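Local structure of hypothetical protein (Corynebacterium diphtheriae, 2P4G) at residues E135-V140 / V162-I167; A75-A80 / K111-S116. The protein is a pyrimidine reductase-like protein that probably acts as an NADP-dependent 5-amino-6-(5-phosphoribosylamino)uracil reductase in riboflavin biosynthesis. All blocks are in the same frame, centred on the assembly; numbering follows the deposited sequence.

Contact 1: E135-V140 / V162-I167. With EDO (1,2-ethanediol), chain I; EDO (1,2-ethanediol), chain Q.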
# COMPACT_ATOMS: atom_id res chain seq x y z
N GLU A 135 -19.16 -20.07 24.36
CA GLU A 135 -17.84 -19.52 24.07
C GLU A 135 -17.62 -19.28 22.57
O GLU A 135 -16.75 -18.52 22.20
CB GLU A 135 -16.72 -20.36 24.68
CG GLU A 135 -16.23 -21.61 23.93
CD GLU A 135 -14.97 -22.18 24.59
OE1 GLU A 135 -14.13 -21.36 25.04
OE2 GLU A 135 -14.80 -23.43 24.67
N LEU A 136 -18.44 -19.92 21.73
CA LEU A 136 -18.37 -19.74 20.29
C LEU A 136 -19.39 -18.70 19.80
O LEU A 136 -19.28 -18.21 18.68
CB LEU A 136 -18.58 -21.09 19.59
CG LEU A 136 -17.48 -22.12 19.89
CD1 LEU A 136 -17.88 -23.48 19.42
CD2 LEU A 136 -16.10 -21.70 19.31
N SER A 137 -20.37 -18.36 20.65
CA SER A 137 -21.36 -17.34 20.34
C SER A 137 -20.72 -15.93 20.25
O SER A 137 -19.93 -15.56 21.11
CB SER A 137 -22.48 -17.36 21.40
OG SER A 137 -23.62 -16.61 21.00
N PRO A 138 -21.06 -15.17 19.21
CA PRO A 138 -20.43 -13.88 19.03
C PRO A 138 -21.08 -12.81 19.87
O PRO A 138 -22.30 -12.82 20.05
CB PRO A 138 -20.72 -13.57 17.57
CG PRO A 138 -22.02 -14.24 17.31
CD PRO A 138 -22.02 -15.47 18.13
N LEU A 139 -20.27 -11.87 20.36
CA LEU A 139 -20.78 -10.71 21.03
C LEU A 139 -21.11 -9.72 19.90
O LEU A 139 -20.23 -9.33 19.13
CB LEU A 139 -19.73 -10.17 22.00
CG LEU A 139 -20.04 -8.88 22.75
CD1 LEU A 139 -21.31 -9.01 23.59
CD2 LEU A 139 -18.82 -8.46 23.60
N VAL A 140 -22.37 -9.33 19.79
CA VAL A 140 -22.78 -8.36 18.77
C VAL A 140 -22.83 -6.97 19.39
O VAL A 140 -23.41 -6.79 20.47
CB VAL A 140 -24.13 -8.73 18.13
CG1 VAL A 140 -24.57 -7.63 17.11
CG2 VAL A 140 -24.00 -10.09 17.47
N VAL A 162 -32.37 -16.31 19.51
CA VAL A 162 -31.43 -17.41 19.38
C VAL A 162 -30.42 -17.40 20.52
O VAL A 162 -29.62 -18.31 20.65
CB VAL A 162 -30.77 -17.51 17.95
CG1 VAL A 162 -31.84 -17.87 16.92
CG2 VAL A 162 -30.01 -16.23 17.54
N GLY A 163 -30.50 -16.41 21.39
CA GLY A 163 -29.61 -16.35 22.55
C GLY A 163 -28.31 -15.57 22.40
O GLY A 163 -27.48 -15.60 23.32
N VAL A 164 -28.12 -14.87 21.28
CA VAL A 164 -26.93 -14.05 21.07
C VAL A 164 -26.93 -12.83 21.97
O VAL A 164 -27.95 -12.14 22.07
CB VAL A 164 -26.77 -13.61 19.59
CG1 VAL A 164 -25.66 -12.52 19.42
CG2 VAL A 164 -26.49 -14.87 18.70
N GLU A 165 -25.79 -12.57 22.61
CA GLU A 165 -25.60 -11.37 23.41
C GLU A 165 -25.40 -10.13 22.53
O GLU A 165 -24.44 -10.07 21.75
CB GLU A 165 -24.36 -11.55 24.29
CG GLU A 165 -24.26 -10.57 25.44
CD GLU A 165 -23.00 -10.77 26.26
OE1 GLU A 165 -22.32 -11.82 26.08
OE2 GLU A 165 -22.67 -9.85 27.06
N VAL A 166 -26.27 -9.13 22.69
CA VAL A 166 -26.20 -7.89 21.91
C VAL A 166 -26.09 -6.66 22.80
O VAL A 166 -26.97 -6.42 23.62
CB VAL A 166 -27.43 -7.69 21.01
CG1 VAL A 166 -27.21 -6.49 20.09
CG2 VAL A 166 -27.74 -8.96 20.19
N ILE A 167 -25.03 -5.89 22.63
CA ILE A 167 -24.87 -4.63 23.31
C ILE A 167 -25.28 -3.55 22.33
O ILE A 167 -24.74 -3.48 21.22
CB ILE A 167 -23.42 -4.37 23.71
CG1 ILE A 167 -22.93 -5.38 24.74
CG2 ILE A 167 -23.30 -2.95 24.30
CD1 ILE A 167 -21.43 -5.23 25.05
C1 EDO I . -15.38 -16.63 24.63
O1 EDO I . -14.54 -17.48 23.83
C2 EDO I . -15.12 -16.75 26.13
O2 EDO I . -14.40 -15.61 26.66
C1 EDO Q . -23.63 -16.09 25.82
O1 EDO Q . -22.24 -16.11 26.15
C2 EDO Q . -23.93 -17.32 24.98
O2 EDO Q . -25.04 -17.09 24.11
O HOH W 1 -23.48 -14.05 22.12
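Val164 turns CG1 away from its backbone N (chi1 169°), while Val140 holds CG2 beside its own N; the two methyls therefore meet at 3.5 Å between CG2 of Val140 and CG1 of Val164, the side chains crossing at about a right angle. Leu139, with CG opposite its N (chi1 176°), lays CD1 squarely over the face of the Glu165 carboxylate, 3.6 Å from Glu165 CD. The extended glutamate thus offers its flat end to the leucine and still reaches Arg186, with which OE2 forms a salt bridge. Further along, CG1 of Val140 and CG1 of Val166 lie side by side 4.1 Å apart; beta-branched valines suit the extended backbone here.

Val140 is gripped on both sides of Val166. Its N donates to Glu165 O at 2.9 Å, nearly straight, and its O accepts from Ile167 N at 2.8 Å. Before this point the chains splay, the CA atoms of Ser137 and Val164 standing 6.5 Å apart, and a water bridges the gap. It donates to Pro138 O, accepts from Glu165 N and bonds to Ser137 OG, continuing the backbone pairing through solvent; the small hydroxyl of Ser137 serves well as the third arm.

Gly163, at positive phi, closes helix 150-162 in a Schellman motif and turns the chain toward the strand, a backbone shape that glycine adopts easily. Helix end, turn and paired strand starts belong to a beta-alpha-beta unit, strand 139-143, helix 150-162, strand 166-169, whose last strand is outermost on that side of the chain's sheet in this RibD C-terminal fold.

Contact 2: A75-A80 / K111-S116. With EDO (1,2-ethanediol), chain H.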
# COMPACT_ATOMS: atom_id res chain seq x y z
N ALA A 75 -9.92 -11.57 22.44
CA ALA A 75 -11.11 -11.23 21.63
C ALA A 75 -10.71 -10.82 20.23
O ALA A 75 -9.60 -10.34 19.98
CB ALA A 75 -11.91 -10.11 22.28
N ILE A 76 -11.64 -11.02 19.31
CA ILE A 76 -11.49 -10.62 17.92
C ILE A 76 -12.61 -9.62 17.69
O ILE A 76 -13.76 -9.86 18.06
CB ILE A 76 -11.69 -11.84 16.99
CG1 ILE A 76 -10.62 -12.91 17.26
CG2 ILE A 76 -11.67 -11.46 15.53
CD1 ILE A 76 -11.03 -14.31 16.84
N VAL A 77 -12.26 -8.48 17.11
CA VAL A 77 -13.22 -7.47 16.73
C VAL A 77 -13.18 -7.36 15.22
O VAL A 77 -12.11 -7.21 14.62
CB VAL A 77 -12.90 -6.13 17.40
CG1 VAL A 77 -13.74 -5.02 16.82
CG2 VAL A 77 -13.07 -6.24 18.93
N VAL A 78 -14.35 -7.47 14.61
CA VAL A 78 -14.46 -7.42 13.16
C VAL A 78 -15.84 -6.85 12.79
O VAL A 78 -16.82 -7.10 13.48
CB VAL A 78 -14.21 -8.82 12.52
CG1 VAL A 78 -15.33 -9.79 12.89
CG2 VAL A 78 -14.03 -8.73 10.99
N GLY A 79 -15.91 -6.07 11.72
CA GLY A 79 -17.18 -5.58 11.22
C GLY A 79 -17.99 -6.75 10.65
O GLY A 79 -17.46 -7.62 9.96
N ALA A 80 -19.28 -6.76 10.94
CA ALA A 80 -20.14 -7.86 10.53
C ALA A 80 -20.06 -8.16 9.01
O ALA A 80 -20.08 -9.32 8.60
CB ALA A 80 -21.58 -7.58 10.96
N LYS A 111 -13.04 -14.55 22.12
CA LYS A 111 -14.41 -14.15 21.90
C LYS A 111 -14.51 -13.40 20.60
O LYS A 111 -13.85 -12.38 20.40
CB LYS A 111 -14.91 -13.24 23.04
CG LYS A 111 -16.39 -12.90 23.01
CD LYS A 111 -17.23 -14.12 23.32
CE LYS A 111 -18.73 -13.84 23.39
NZ LYS A 111 -19.48 -15.11 23.65
N LEU A 112 -15.35 -13.91 19.70
CA LEU A 112 -15.64 -13.20 18.47
C LEU A 112 -16.65 -12.10 18.73
O LEU A 112 -17.75 -12.36 19.22
CB LEU A 112 -16.18 -14.17 17.41
CG LEU A 112 -16.47 -13.62 16.02
CD1 LEU A 112 -15.21 -13.00 15.37
CD2 LEU A 112 -17.06 -14.74 15.17
N THR A 113 -16.28 -10.88 18.35
CA THR A 113 -17.07 -9.67 18.57
C THR A 113 -17.38 -9.01 17.23
O THR A 113 -16.47 -8.65 16.47
CB THR A 113 -16.34 -8.66 19.50
OG1 THR A 113 -15.95 -9.34 20.69
CG2 THR A 113 -17.23 -7.46 19.88
N LEU A 114 -18.67 -8.89 16.94
CA LEU A 114 -19.13 -8.46 15.63
C LEU A 114 -19.79 -7.13 15.76
O LEU A 114 -20.69 -6.96 16.60
CB LEU A 114 -20.15 -9.45 15.08
CG LEU A 114 -19.67 -10.88 14.83
CD1 LEU A 114 -20.88 -11.73 14.36
CD2 LEU A 114 -18.51 -10.92 13.80
N LEU A 115 -19.29 -6.18 14.97
CA LEU A 115 -19.82 -4.83 14.95
C LEU A 115 -20.82 -4.71 13.81
O LEU A 115 -20.49 -4.92 12.64
CB LEU A 115 -18.67 -3.84 14.73
CG LEU A 115 -17.49 -3.93 15.69
CD1 LEU A 115 -16.51 -2.79 15.39
CD2 LEU A 115 -17.91 -3.88 17.13
N SER A 116 -22.06 -4.38 14.14
CA SER A 116 -23.14 -4.37 13.17
C SER A 116 -24.13 -3.28 13.47
O SER A 116 -24.92 -3.37 14.44
CB SER A 116 -23.87 -5.73 13.18
OG SER A 116 -24.96 -5.71 12.28
C1 EDO H . -20.99 -13.33 9.72
O1 EDO H . -22.09 -14.25 9.63
C2 EDO H . -21.41 -12.10 10.55
O2 EDO H . -21.61 -10.88 9.79
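Strands 75-79 and 111-115 run parallel, and five backbone hydrogen bonds hold Ile76, Val78 and Ala80 to the partner strand. Ile76 straddles Leu112: its N donates to Lys111 O at 2.8 Å, and its O accepts from Thr113 N. Val78 does the same around Leu114, giving its N-H to Thr113 O and taking that of Leu115. The last bond, Ala80 N to Leu115 O at 2.8 Å, comes from the first residue of helix 80-85, so the pairing carries over from strand into helix. Gly79 is the N-cap between them.

Weaker CA-H...O contacts fill in between, such as Leu114 CA to Val78 O at 3.4 Å. Thr113 also presses CB to 3.2 Å from Ile76 O; its OG1, held beside its own N by chi1 of -52°, is close to that carbonyl but at a poor angle for a bond.

This is the central part of a mixed sheet in a dihydrofolate reductase-like fold, with strand 190-195 on the other side of strand 75-79, and both faces are mostly apolar, as suits a largely buried position.

On one face, CG1 of Val77 meets CD1 of Leu115 at 3.8 Å, the side chains crossing obliquely, and Val77 lies alongside Thr113. Leu183 of helix 175-184 packs on Ala75, Val77 and Thr113, all short or beta-branched side chains.

On the other face, CD1 of Leu112 touches CG2 of Ile76 at 3.9 Å and also approaches Val78 CG1. Val78, with chi1 at 67°, wedges that same CG1 between its backbone N and carbonyl carbon and tightly against CD2 of Leu114, 3.5 Å away. Past Gly79, CB of Ala80 packs on CB of Ser116 at 3.7 Å, two small residues meeting where helix 80-85 begins.

How the contacts relate
Both contacts pair parallel strands of one sheet, in which strand 111-115 of contact 2 is the direct neighbour of strand 139-143 of contact 1. They meet there: Leu139 O lies 2.7 Å from Leu114 N, a probable hydrogen bond, and Lys111 NZ reaches Ser137 O at 2.6 Å, likewise probable, so the lysine's charged end serves the loop before strand 139-143. Contact 2 sits near the centre of the chain, mostly buried, with a continuous run of backbone bonds and apolar faces. Contact 1, at the sheet's margin, is only partly buried; its two direct backbone bonds give way to a water, and a charged glutamate takes part.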